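Local coordinates for L-glyceraldehyde 3-phosphate reductase (Clostridium beijerinckii, PDB 6HG6), which is an NADPH-binding aldo-keto reductase that probably reduces aldehydes such as furfural, at residues 95-100 with 136-141; 101-106 with 117-122; 222-227 with 281-286. One frame throughout, in Å; residues are numbered along the deposited sequence. Where two conformers were deposited one is given.

Interaction 1. Residues 95-100 with 136-141. With NDP (NADPH dihydro-nicotinamide-adenine-dinucleotide phosphate), chain B.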
loop_
_atom_site.group_PDB
_atom_site.type_symbol
_atom_site.label_atom_id
_atom_site.label_comp_id
_atom_site.label_asym_id
_atom_site.label_seq_id
_atom_site.Cartn_x
_atom_site.Cartn_y
_atom_site.Cartn_z
ATOM N N SER A 95 0.836 -5.740 7.306
ATOM C CA SER A 95 -0.573 -5.327 7.405
ATOM C C SER A 95 -1.483 -6.452 6.904
ATOM O O SER A 95 -1.071 -7.295 6.078
ATOM C CB SER A 95 -0.840 -4.095 6.611
ATOM O OG SER A 95 -0.575 -4.373 5.229
ATOM N N THR A 96 -2.730 -6.394 7.326
ATOM C CA THR A 96 -3.795 -7.105 6.592
ATOM C C THR A 96 -5.067 -6.257 6.719
ATOM O O THR A 96 -5.032 -5.169 7.344
ATOM C CB THR A 96 -3.963 -8.565 7.014
ATOM O OG1 THR A 96 -4.754 -9.137 5.959
ATOM C CG2 THR A 96 -4.613 -8.703 8.371
ATOM N N LYS A 97 -6.130 -6.709 6.090
ATOM C CA LYS A 97 -7.365 -5.938 5.938
ATOM C C LYS A 97 -8.541 -6.901 5.855
ATOM O O LYS A 97 -8.361 -8.061 5.490
ATOM C CB LYS A 97 -7.332 -5.098 4.645
ATOM C CG LYS A 97 -5.975 -4.520 4.275
ATOM C CD LYS A 97 -6.079 -3.521 3.115
ATOM C CE LYS A 97 -4.755 -2.948 2.676
ATOM N NZ LYS A 97 -4.000 -3.965 1.909
ATOM N N ALA A 98 -9.702 -6.354 6.164
ATOM C CA ALA A 98 -11.009 -6.996 5.973
ATOM C C ALA A 98 -11.981 -5.902 5.538
ATOM O O ALA A 98 -11.922 -4.751 6.084
ATOM C CB ALA A 98 -11.441 -7.646 7.262
ATOM N N GLY A 99 -12.830 -6.206 4.573
ATOM C CA GLY A 99 -13.863 -5.249 4.132
ATOM C C GLY A 99 -14.373 -5.490 2.731
ATOM O O GLY A 99 -15.493 -5.018 2.412
ATOM N N TYR A 100 -13.605 -6.208 1.908
ATOM C CA TYR A 100 -14.032 -6.712 0.592
ATOM C C TYR A 100 -14.445 -8.173 0.755
ATOM O O TYR A 100 -14.402 -8.717 1.874
ATOM C CB TYR A 100 -12.958 -6.529 -0.499
ATOM C CG TYR A 100 -12.916 -5.135 -1.094
ATOM C CD1 TYR A 100 -13.883 -4.709 -1.983
ATOM C CD2 TYR A 100 -11.918 -4.236 -0.753
ATOM C CE1 TYR A 100 -13.831 -3.454 -2.585
ATOM C CE2 TYR A 100 -11.863 -2.963 -1.313
ATOM C CZ TYR A 100 -12.840 -2.568 -2.201
ATOM O OH TYR A 100 -12.791 -1.320 -2.750
ATOM N N TYR A 136 -6.457 -2.971 8.753
ATOM C CA TYR A 136 -7.293 -1.997 8.038
ATOM C C TYR A 136 -8.729 -2.451 7.838
ATOM O O TYR A 136 -8.945 -3.631 7.547
ATOM C CB TYR A 136 -6.813 -1.864 6.604
ATOM C CG TYR A 136 -5.522 -1.128 6.382
ATOM C CD1 TYR A 136 -4.313 -1.799 6.314
ATOM C CD2 TYR A 136 -5.545 0.215 6.086
ATOM C CE1 TYR A 136 -3.144 -1.148 5.970
ATOM C CE2 TYR A 136 -4.386 0.898 5.779
ATOM C CZ TYR A 136 -3.187 0.209 5.701
ATOM O OH TYR A 136 -2.045 0.881 5.384
ATOM N N HIS A 137 -9.648 -1.501 7.950
ATOM C CA HIS A 137 -10.978 -1.624 7.326
ATOM C C HIS A 137 -10.707 -1.329 5.833
ATOM O O HIS A 137 -10.198 -0.264 5.499
ATOM C CB HIS A 137 -12.029 -0.742 7.970
ATOM C CG HIS A 137 -13.401 -1.041 7.448
ATOM N ND1 HIS A 137 -14.388 -0.085 7.339
ATOM C CD2 HIS A 137 -13.931 -2.202 6.990
ATOM C CE1 HIS A 137 -15.498 -0.618 6.873
ATOM N NE2 HIS A 137 -15.251 -1.942 6.632
ATOM N N HIS A 138 -10.960 -2.310 4.978
ATOM C CA HIS A 138 -10.493 -2.319 3.575
ATOM C C HIS A 138 -11.241 -1.322 2.681
ATOM O O HIS A 138 -10.691 -0.916 1.656
ATOM C CB HIS A 138 -10.570 -3.753 3.060
ATOM C CG HIS A 138 -9.669 -4.060 1.915
ATOM N ND1 HIS A 138 -9.458 -5.356 1.510
ATOM C CD2 HIS A 138 -8.947 -3.267 1.089
ATOM C CE1 HIS A 138 -8.648 -5.356 0.476
ATOM N NE2 HIS A 138 -8.337 -4.091 0.182
ATOM N N ARG A 139 -12.490 -0.997 2.996
ATOM C CA ARG A 139 -13.280 -0.026 2.217
ATOM C C ARG A 139 -14.433 0.464 3.090
ATOM O O ARG A 139 -14.783 -0.202 4.092
ATOM C CB ARG A 139 -13.846 -0.645 0.936
ATOM C CG ARG A 139 -14.672 -1.912 1.173
ATOM C CD ARG A 139 -15.794 -2.097 0.197
ATOM N NE ARG A 139 -16.355 -3.456 0.178
ATOM C CZ ARG A 139 -17.110 -3.929 -0.789
ATOM N NH1 ARG A 139 -17.462 -3.165 -1.811
ATOM N NH2 ARG A 139 -17.558 -5.171 -0.745
ATOM N N MET A 140 -15.048 1.557 2.684
ATOM C CA MET A 140 -16.214 2.070 3.415
ATOM C C MET A 140 -17.408 1.108 3.252
ATOM O O MET A 140 -17.608 0.527 2.180
ATOM C CB MET A 140 -16.587 3.462 2.912
ATOM C CG MET A 140 -15.480 4.479 3.112
ATOM S SD MET A 140 -15.963 6.147 2.670
ATOM C CE MET A 140 -16.006 6.102 0.879
ATOM N N ASP A 141 -18.194 0.962 4.307
ATOM C CA ASP A 141 -19.477 0.246 4.252
ATOM C C ASP A 141 -20.547 1.200 4.745
ATOM O O ASP A 141 -20.804 1.277 5.945
ATOM C CB ASP A 141 -19.468 -1.010 5.117
ATOM C CG ASP A 141 -20.784 -1.759 4.993
ATOM O OD1 ASP A 141 -21.641 -1.318 4.190
ATOM O OD2 ASP A 141 -20.935 -2.772 5.719
HETATM P PA NDP B . 1.712 -0.830 -9.159
HETATM O O1A NDP B . 0.802 0.224 -9.695
HETATM O O2A NDP B . 3.056 -0.560 -8.562
HETATM O O5B NDP B . 1.844 -2.025 -10.228
HETATM C C5B NDP B . 2.700 -3.159 -9.927
HETATM C C4B NDP B . 2.981 -3.923 -11.194
HETATM O O4B NDP B . 3.557 -3.003 -12.157
HETATM C C3B NDP B . 3.984 -5.081 -11.097
HETATM O O3B NDP B . 3.384 -6.325 -10.744
HETATM C C2B NDP B . 4.536 -5.111 -12.516
HETATM O O2B NDP B . 3.572 -5.774 -13.328
HETATM C C1B NDP B . 4.594 -3.630 -12.872
HETATM N N9A NDP B . 5.830 -2.942 -12.521
HETATM C C8A NDP B . 6.318 -2.686 -11.263
HETATM N N7A NDP B . 7.429 -1.993 -11.264
HETATM C C5A NDP B . 7.695 -1.775 -12.608
HETATM C C6A NDP B . 8.737 -1.097 -13.271
HETATM N N6A NDP B . 9.741 -0.493 -12.641
HETATM N N1A NDP B . 8.697 -1.056 -14.628
HETATM C C2A NDP B . 7.681 -1.665 -15.256
HETATM N N3A NDP B . 6.646 -2.323 -14.737
HETATM C C4A NDP B . 6.709 -2.343 -13.393
HETATM O O3 NDP B . 0.933 -1.562 -7.945
HETATM P PN NDP B . -0.306 -2.570 -7.828
HETATM O O1N NDP B . 0.227 -3.947 -8.039
HETATM O O2N NDP B . -1.477 -2.093 -8.625
HETATM O O5D NDP B . -0.665 -2.383 -6.267
HETATM C C5D NDP B . 0.433 -2.395 -5.318
HETATM C C4D NDP B . -0.087 -2.827 -3.967
HETATM O O4D NDP B . -1.081 -1.889 -3.519
HETATM C C3D NDP B . -0.825 -4.163 -3.913
HETATM O O3D NDP B . 0.096 -5.244 -3.923
HETATM C C2D NDP B . -1.584 -3.993 -2.591
HETATM O O2D NDP B . -0.731 -4.241 -1.505
HETATM C C1D NDP B . -1.993 -2.524 -2.636
HETATM N N1N NDP B . -3.375 -2.336 -3.146
HETATM C C2N NDP B . -4.365 -1.917 -2.291
HETATM C C3N NDP B . -5.693 -1.985 -2.612
HETATM C C7N NDP B . -6.714 -1.510 -1.612
HETATM O O7N NDP B . -6.372 -1.168 -0.464
HETATM N N7N NDP B . -7.986 -1.504 -2.010
HETATM C C4N NDP B . -6.049 -2.534 -3.967
HETATM C C5N NDP B . -4.905 -2.760 -4.876
HETATM C C6N NDP B . -3.665 -2.585 -4.474
HETATM P P2B NDP B . 4.122 -6.616 -14.592
HETATM O O1X NDP B . 5.529 -7.143 -14.390
HETATM O O2X NDP B . 3.114 -7.744 -14.749
HETATM O O3X NDP B . 4.039 -5.593 -15.716
HETATM O O HOH W 1 -16.395 -2.811 4.200
HETATM O O HOH W 2 -11.043 -7.465 2.390
#
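Lys-97 and Tyr-136 are partners on two neighbouring parallel strands, and their side chains run side by side on the same face of the sheet. Hydrogen bonds run from Tyr-136 N to Thr-96 O and from Ala-98 N to Tyr-136 O; a third, His-138 N to Ala-98 O, follows just past the strand end.

The Lys-97 chain can be followed outward. CB lies 3.6 Å from Tyr-136 O. CG touches Tyr-136 CB, also at 3.6 Å. CD sits over one face of the His-138 imidazole, 3.5 Å from its CD2. CE passes over the face of the Tyr-136 ring and comes within 4.0 Å of the nicotinamide O7N of NADPH. The chain then bends at its last torsion (chi4 75°), and NZ reaches Asp-61 in a salt bridge, with further hydrogen bonds to Leu-62 O and Tyr-66 OH.

His-138 is held from both faces. Opposite Lys-97, Tyr-100 presents its ring edge in a T-shaped pair, with planes at 89°. NE2 of His-138 lies 3.4 Å from N7N of the carboxamide. A water links His-138 ND1 to Tyr-100 N.

Arg-139 lies over one face of Tyr-100, with CG above the ring centre. Its NE donates a nearly straight hydrogen bond of 2.9 Å to Gly-99 O, which lies in the guanidinium plane. NH2 goes on to a salt bridge with Asp-109.

Asp-61, Tyr-66, Lys-97 and His-138 together are consistent with the Asp-Tyr-Lys-His tetrad known from aldo-keto reductases, set at the C-terminal strand ends of a TIM barrel.

Interaction 2. Residues 101-106 with 117-122; sequences KMWEGP and LASLDQ. With EDO (1,2-ethanediol), chain J.
Trp-103 meets Ala-118, Ser-119 and Gln-122 where a beta-alpha loop of the TIM barrel folds back over the helix it leads into. The loop follows strand 93-98 and the helix spans 113-127. The contact is small, with 189 Å² buried in all, and it lies at the surface.

Trp-103 does most of the touching with the six-membered part of its indole. Its CG is placed between the backbone N and the carbonyl carbon (chi1 65°), and the ring reaches toward the helix. The terminal amide of Gln-122 lies over one face of the ring, offset toward the rim. Gln-122 NE2 is 3.5 Å from Trp-103 CZ3, and Gln-122 OE1 is 3.6 Å from the same carbon. The amide plane is tilted 38° from the ring, so the two groups are not flat on each other. Gln-122 is extended beyond CG, which carries its amide out to the indole. OE1 is hydrogen-bonded to Arg-126, one turn further along the helix. Met-102 CE also approaches this amide, 4.3 Å from Gln-122 OE1.

The outer edge of the indole faces the helix backbone. Trp-103 CH2 is 3.9 Å from Ser-119 N, which lies in the ring plane. The same CH2 packs on the methyl CB of Ala-118 at 4.0 Å.

Tyr-115 of helix 113-127 adds an edge-to-face ring contact with Trp-103, and Ser-119 OG is hydrogen-bonded to Asn-64 in the preceding beta-alpha loop. Elsewhere on the helix, Leu-117 and Leu-120 pack on helix 146-158, the next helix around the barrel.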
loop_
_atom_site.group_PDB
_atom_site.type_symbol
_atom_site.label_atom_id
_atom_site.label_comp_id
_atom_site.label_asym_id
_atom_site.label_seq_id
_atom_site.Cartn_x
_atom_site.Cartn_y
_atom_site.Cartn_z
ATOM N N LYS A 101 -14.843 -8.799 -0.344
ATOM C CA LYS A 101 -15.426 -10.152 -0.268
ATOM C C LYS A 101 -14.302 -11.147 -0.004
ATOM O O LYS A 101 -13.298 -11.159 -0.758
ATOM C CB LYS A 101 -16.196 -10.543 -1.510
ATOM C CG LYS A 101 -16.887 -11.891 -1.352
ATOM C CD LYS A 101 -17.732 -12.199 -2.512
ATOM C CE LYS A 101 -18.434 -13.513 -2.342
ATOM N NZ LYS A 101 -19.435 -13.663 -3.401
ATOM N N MET A 102 -14.452 -11.918 1.065
ATOM C CA MET A 102 -13.473 -12.959 1.419
ATOM C C MET A 102 -14.131 -14.333 1.326
ATOM O O MET A 102 -13.490 -15.236 0.755
ATOM C CB MET A 102 -12.923 -12.722 2.828
ATOM C CG MET A 102 -11.957 -13.794 3.272
ATOM S SD MET A 102 -10.422 -13.634 2.306
ATOM C CE MET A 102 -9.648 -15.186 2.739
ATOM N N TRP A 103 -15.318 -14.535 1.900
ATOM C CA TRP A 103 -15.995 -15.850 1.824
ATOM C C TRP A 103 -17.467 -15.605 1.554
ATOM O O TRP A 103 -17.882 -14.442 1.538
ATOM C CB TRP A 103 -15.710 -16.716 3.066
ATOM C CG TRP A 103 -16.244 -16.217 4.380
ATOM C CD1 TRP A 103 -17.522 -16.391 4.850
ATOM C CD2 TRP A 103 -15.519 -15.552 5.429
ATOM N NE1 TRP A 103 -17.644 -15.820 6.095
ATOM C CE2 TRP A 103 -16.436 -15.313 6.479
ATOM C CE3 TRP A 103 -14.217 -15.051 5.577
ATOM C CZ2 TRP A 103 -16.067 -14.669 7.663
ATOM C CZ3 TRP A 103 -13.870 -14.414 6.746
ATOM C CH2 TRP A 103 -14.797 -14.185 7.762
ATOM N N GLU A 104 -18.182 -16.650 1.211
ATOM C CA GLU A 104 -19.581 -16.492 0.775
ATOM C C GLU A 104 -20.474 -16.191 1.972
ATOM O O GLU A 104 -20.111 -16.558 3.067
ATOM C CB GLU A 104 -20.085 -17.754 0.077
ATOM C CG GLU A 104 -19.287 -18.106 -1.158
ATOM C CD GLU A 104 -19.325 -17.072 -2.275
ATOM O OE1 GLU A 104 -20.374 -16.408 -2.469
ATOM O OE2 GLU A 104 -18.275 -16.887 -2.924
ATOM N N GLY A 105 -21.589 -15.518 1.719
ATOM C CA GLY A 105 -22.643 -15.333 2.731
ATOM C C GLY A 105 -22.534 -14.001 3.457
ATOM O O GLY A 105 -21.636 -13.216 3.216
ATOM N N PRO A 106 -23.469 -13.727 4.393
ATOM C CA PRO A 106 -23.576 -12.401 5.011
ATOM C C PRO A 106 -22.480 -11.970 5.974
ATOM O O PRO A 106 -22.456 -10.798 6.352
ATOM C CB PRO A 106 -24.939 -12.482 5.718
ATOM C CG PRO A 106 -25.076 -13.932 6.063
ATOM C CD PRO A 106 -24.481 -14.655 4.870
ATOM N N LEU A 117 -13.675 -9.201 12.753
ATOM C CA LEU A 117 -12.921 -9.946 13.767
ATOM C C LEU A 117 -12.709 -11.393 13.340
ATOM O O LEU A 117 -11.635 -11.903 13.627
ATOM C CB LEU A 117 -13.601 -9.793 15.124
ATOM C CG LEU A 117 -13.647 -8.356 15.662
ATOM C CD1 LEU A 117 -14.337 -8.361 17.013
ATOM C CD2 LEU A 117 -12.253 -7.831 15.789
ATOM N N ALA A 118 -13.695 -12.071 12.785
ATOM C CA ALA A 118 -13.499 -13.455 12.286
ATOM C C ALA A 118 -12.393 -13.463 11.232
ATOM O O ALA A 118 -11.541 -14.353 11.247
ATOM C CB ALA A 118 -14.791 -14.035 11.753
ATOM N N SER A 119 -12.375 -12.484 10.347
ATOM C CA SER A 119 -11.352 -12.398 9.285
ATOM C C SER A 119 -9.970 -12.198 9.885
ATOM O O SER A 119 -9.030 -12.864 9.480
ATOM C CB SER A 119 -11.635 -11.279 8.338
ATOM O OG SER A 119 -10.658 -11.358 7.310
ATOM N N LEU A 120 -9.825 -11.311 10.860
ATOM C CA LEU A 120 -8.501 -11.090 11.472
ATOM C C LEU A 120 -7.969 -12.388 12.059
ATOM O O LEU A 120 -6.827 -12.649 11.906
ATOM C CB LEU A 120 -8.578 -10.010 12.537
ATOM C CG LEU A 120 -7.271 -9.733 13.264
ATOM C CD1 LEU A 120 -6.149 -9.301 12.359
ATOM C CD2 LEU A 120 -7.535 -8.709 14.353
ATOM N N ASP A 121 -8.783 -13.164 12.746
ATOM C CA ASP A 121 -8.318 -14.440 13.299
ATOM C C ASP A 121 -7.832 -15.357 12.172
ATOM O O ASP A 121 -6.793 -16.056 12.340
ATOM C CB ASP A 121 -9.437 -15.085 14.109
ATOM C CG ASP A 121 -9.693 -14.474 15.467
ATOM O OD1 ASP A 121 -8.864 -13.620 15.871
ATOM O OD2 ASP A 121 -10.756 -14.852 16.113
ATOM N N GLN A 122 -8.580 -15.421 11.082
ATOM C CA GLN A 122 -8.161 -16.263 9.930
ATOM C C GLN A 122 -6.816 -15.761 9.396
ATOM O O GLN A 122 -5.954 -16.628 9.124
ATOM C CB GLN A 122 -9.142 -16.236 8.773
ATOM C CG GLN A 122 -10.481 -16.911 9.014
ATOM C CD GLN A 122 -11.333 -16.890 7.757
ATOM O OE1 GLN A 122 -10.909 -16.479 6.638
ATOM N NE2 GLN A 122 -12.553 -17.417 7.884
HETATM C C1 EDO J . -12.100 -13.087 17.824
HETATM O O1 EDO J . -11.189 -13.931 18.515
HETATM C C2 EDO J . -12.728 -12.075 18.681
HETATM O O2 EDO J . -13.840 -12.574 19.414
#

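Interaction 3. Residues 222-227 with 281-286; sequences FSPLAQ and MALSWV. With NDP (NADPH dihydro-nicotinamide-adenine-dinucleotide phosphate), chain B.
The Phe-222 ring, the flat group beside the packing of Pro-224 on Leu-283, has the NADPH nicotinamide over one face, with C3N 3.1 Å above the plane near the ring centre. Phe-222 CE1 is 3.2 Å from C4N, the hydride-carrying carbon of NADPH. The Trp-285 ring has Val-286 CG2 at its edge, in plane.

Past the Phe-222 ring, apolar side chains join the loop to the helix. Pro-224 CG meets Leu-283 CD2 at 3.6 Å, and its CB touches Val-286 CG2. Leu-225 CD2 reaches Ala-282 CB at 3.7 Å and also touches Leu-283 CD2. The Leu-225 side chain has CG anti to the carbonyl carbon (chi1 -53°), which sets CD1 against C8A of the adenine and CD2 toward the helix.

One water donates to both Pro-224 O, at 2.7 Å, and Ala-282 O, at 2.9 Å. It bridges two acceptors, a loop carbonyl and a helix carbonyl; Ala-282 O also takes a weak helical bond from Val-286 N.

The turn from Ser-223 to Ala-226 is type I. In it, Leu-225 N donates to the phosphate oxygen O1A of NADPH at 3.0 Å. The chemistry is thus divided: backbone N-H for the pyrophosphate, an aromatic face for the nicotinamide, and apolar packing plus one water for the helix behind.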
loop_
_atom_site.group_PDB
_atom_site.type_symbol
_atom_site.label_atom_id
_atom_site.label_comp_id
_atom_site.label_asym_id
_atom_site.label_seq_id
_atom_site.Cartn_x
_atom_site.Cartn_y
_atom_site.Cartn_z
ATOM N N PHE A 222 -1.656 3.396 -3.398
ATOM C CA PHE A 222 -1.506 2.170 -4.203
ATOM C C PHE A 222 -1.899 2.401 -5.652
ATOM O O PHE A 222 -2.508 3.446 -6.000
ATOM C CB PHE A 222 -2.237 1.036 -3.535
ATOM C CG PHE A 222 -3.728 1.108 -3.576
ATOM C CD1 PHE A 222 -4.423 0.578 -4.645
ATOM C CD2 PHE A 222 -4.429 1.529 -2.457
ATOM C CE1 PHE A 222 -5.813 0.564 -4.635
ATOM C CE2 PHE A 222 -5.821 1.480 -2.441
ATOM C CZ PHE A 222 -6.510 1.023 -3.527
ATOM N N SER A 223 -1.539 1.430 -6.494
ATOM C CA SER A 223 -1.720 1.454 -7.960
ATOM C C SER A 223 -1.105 2.717 -8.555
ATOM O O SER A 223 -1.725 3.353 -9.407
ATOM C CB SER A 223 -3.165 1.378 -8.333
ATOM O OG SER A 223 -3.278 1.350 -9.737
ATOM N N PRO A 224 0.123 3.109 -8.144
ATOM C CA PRO A 224 0.766 4.302 -8.709
ATOM C C PRO A 224 1.093 4.204 -10.208
ATOM O O PRO A 224 1.362 5.247 -10.808
ATOM C CB PRO A 224 2.096 4.359 -7.951
ATOM C CG PRO A 224 2.343 2.907 -7.557
ATOM C CD PRO A 224 0.972 2.427 -7.160
ATOM N N LEU A 225 1.130 2.983 -10.781
ATOM C CA LEU A 225 1.470 2.806 -12.213
ATOM C C LEU A 225 0.211 2.649 -13.055
ATOM O O LEU A 225 0.360 2.446 -14.270
ATOM C CB LEU A 225 2.476 1.670 -12.405
ATOM C CG LEU A 225 3.729 1.802 -11.543
ATOM C CD1 LEU A 225 4.675 0.626 -11.731
ATOM C CD2 LEU A 225 4.436 3.121 -11.792
ATOM N N ALA A 226 -0.966 2.880 -12.476
ATOM C CA ALA A 226 -2.253 2.964 -13.205
ATOM C C ALA A 226 -2.399 1.809 -14.214
ATOM O O ALA A 226 -2.472 2.095 -15.420
ATOM C CB ALA A 226 -2.322 4.309 -13.886
ATOM N N GLN A 227 -2.415 0.564 -13.717
ATOM C CA GLN A 227 -2.579 -0.703 -14.499
ATOM C C GLN A 227 -1.597 -0.785 -15.675
ATOM O O GLN A 227 -2.026 -1.164 -16.775
ATOM C CB GLN A 227 -3.988 -0.872 -15.067
ATOM C CG GLN A 227 -5.079 -1.079 -14.026
ATOM C CD GLN A 227 -5.901 0.158 -13.750
ATOM O OE1 GLN A 227 -5.435 1.298 -13.876
ATOM N NE2 GLN A 227 -7.153 -0.063 -13.376
ATOM N N MET A 281 9.182 7.855 -12.692
ATOM C CA MET A 281 8.648 9.218 -12.475
ATOM C C MET A 281 7.270 9.121 -11.818
ATOM O O MET A 281 6.945 9.961 -10.961
ATOM C CB MET A 281 8.510 9.994 -13.773
ATOM C CG MET A 281 8.062 11.391 -13.501
ATOM S SD MET A 281 7.968 12.401 -14.978
ATOM C CE MET A 281 6.417 11.818 -15.674
ATOM N N ALA A 282 6.470 8.128 -12.214
ATOM C CA ALA A 282 5.116 7.936 -11.667
ATOM C C ALA A 282 5.222 7.685 -10.159
ATOM O O ALA A 282 4.353 8.190 -9.429
ATOM C CB ALA A 282 4.401 6.811 -12.395
ATOM N N LEU A 283 6.229 6.912 -9.721
ATOM C CA LEU A 283 6.434 6.610 -8.281
ATOM C C LEU A 283 6.895 7.885 -7.567
ATOM O O LEU A 283 6.328 8.196 -6.519
ATOM C CB LEU A 283 7.460 5.497 -8.089
ATOM C CG LEU A 283 7.096 4.135 -8.680
ATOM C CD1 LEU A 283 8.207 3.141 -8.378
ATOM C CD2 LEU A 283 5.779 3.630 -8.149
ATOM N N SER A 284 7.848 8.604 -8.150
ATOM C CA SER A 284 8.363 9.882 -7.588
ATOM C C SER A 284 7.212 10.885 -7.462
ATOM O O SER A 284 7.145 11.582 -6.453
ATOM C CB SER A 284 9.462 10.445 -8.382
ATOM O OG SER A 284 10.535 9.539 -8.429
ATOM N N TRP A 285 6.323 10.951 -8.450
ATOM C CA TRP A 285 5.242 11.957 -8.432
ATOM C C TRP A 285 4.295 11.696 -7.255
ATOM O O TRP A 285 3.887 12.646 -6.562
ATOM C CB TRP A 285 4.551 11.968 -9.803
ATOM C CG TRP A 285 3.462 12.979 -9.889
ATOM C CD1 TRP A 285 3.573 14.235 -10.393
ATOM C CD2 TRP A 285 2.097 12.833 -9.467
ATOM N NE1 TRP A 285 2.371 14.872 -10.304
ATOM C CE2 TRP A 285 1.452 14.055 -9.754
ATOM C CE3 TRP A 285 1.354 11.802 -8.906
ATOM C CZ2 TRP A 285 0.114 14.287 -9.451
ATOM C CZ3 TRP A 285 0.025 12.030 -8.621
ATOM C CH2 TRP A 285 -0.586 13.243 -8.916
ATOM N N VAL A 286 3.908 10.458 -7.030
ATOM C CA VAL A 286 2.988 10.135 -5.921
ATOM C C VAL A 286 3.583 10.590 -4.575
ATOM O O VAL A 286 2.790 10.916 -3.672
ATOM C CB VAL A 286 2.663 8.632 -5.963
ATOM C CG1 VAL A 286 2.155 8.147 -4.676
ATOM C CG2 VAL A 286 1.692 8.346 -7.090
HETATM P PA NDP B . 1.712 -0.830 -9.159
HETATM O O1A NDP B . 0.802 0.224 -9.695
HETATM O O2A NDP B . 3.056 -0.560 -8.562
HETATM O O5B NDP B . 1.844 -2.025 -10.228
HETATM C C5B NDP B . 2.700 -3.159 -9.927
HETATM C C4B NDP B . 2.981 -3.923 -11.194
HETATM O O4B NDP B . 3.557 -3.003 -12.157
HETATM C C3B NDP B . 3.984 -5.081 -11.097
HETATM O O3B NDP B . 3.384 -6.325 -10.744
HETATM C C2B NDP B . 4.536 -5.111 -12.516
HETATM O O2B NDP B . 3.572 -5.774 -13.328
HETATM C C1B NDP B . 4.594 -3.630 -12.872
HETATM N N9A NDP B . 5.830 -2.942 -12.521
HETATM C C8A NDP B . 6.318 -2.686 -11.263
HETATM N N7A NDP B . 7.429 -1.993 -11.264
HETATM C C5A NDP B . 7.695 -1.775 -12.608
HETATM C C6A NDP B . 8.737 -1.097 -13.271
HETATM N N6A NDP B . 9.741 -0.493 -12.641
HETATM N N1A NDP B . 8.697 -1.056 -14.628
HETATM C C2A NDP B . 7.681 -1.665 -15.256
HETATM N N3A NDP B . 6.646 -2.323 -14.737
HETATM C C4A NDP B . 6.709 -2.343 -13.393
HETATM O O3 NDP B . 0.933 -1.562 -7.945
HETATM P PN NDP B . -0.306 -2.570 -7.828
HETATM O O1N NDP B . 0.227 -3.947 -8.039
HETATM O O2N NDP B . -1.477 -2.093 -8.625
HETATM O O5D NDP B . -0.665 -2.383 -6.267
HETATM C C5D NDP B . 0.433 -2.395 -5.318
HETATM C C4D NDP B . -0.087 -2.827 -3.967
HETATM O O4D NDP B . -1.081 -1.889 -3.519
HETATM C C3D NDP B . -0.825 -4.163 -3.913
HETATM O O3D NDP B . 0.096 -5.244 -3.923
HETATM C C2D NDP B . -1.584 -3.993 -2.591
HETATM O O2D NDP B . -0.731 -4.241 -1.505
HETATM C C1D NDP B . -1.993 -2.524 -2.636
HETATM N N1N NDP B . -3.375 -2.336 -3.146
HETATM C C2N NDP B . -4.365 -1.917 -2.291
HETATM C C3N NDP B . -5.693 -1.985 -2.612
HETATM C C7N NDP B . -6.714 -1.510 -1.612
HETATM O O7N NDP B . -6.372 -1.168 -0.464
HETATM N N7N NDP B . -7.986 -1.504 -2.010
HETATM C C4N NDP B . -6.049 -2.534 -3.967
HETATM C C5N NDP B . -4.905 -2.760 -4.876
HETATM C C6N NDP B . -3.665 -2.585 -4.474
HETATM P P2B NDP B . 4.122 -6.616 -14.592
HETATM O O1X NDP B . 5.529 -7.143 -14.390
HETATM O O2X NDP B . 3.114 -7.744 -14.749
HETATM O O3X NDP B . 4.039 -5.593 -15.716
HETATM O O HOH W 3 1.694 7.954 -10.572
#

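Overall arrangement
From the N terminus, strand 93-98 comes first and enters interaction 1. The loop 101-106 then turns back onto helix 113-127, and interaction 2 closes this short loop. The chain continues through that helix into strand 132-137, where interaction 1 closes the beta-alpha-beta unit. Interaction 2 therefore falls wholly within the span of interaction 1, and the two touch through Ala-98 and Ser-119. Interaction 3 opens and closes later, without crossing either. It ties the loop after strand 218-222 to helix 278-286, across the barrel from the others. Interactions 1 and 3, with centres about 22 Å apart, meet the same NADPH; interaction 2 is peripheral.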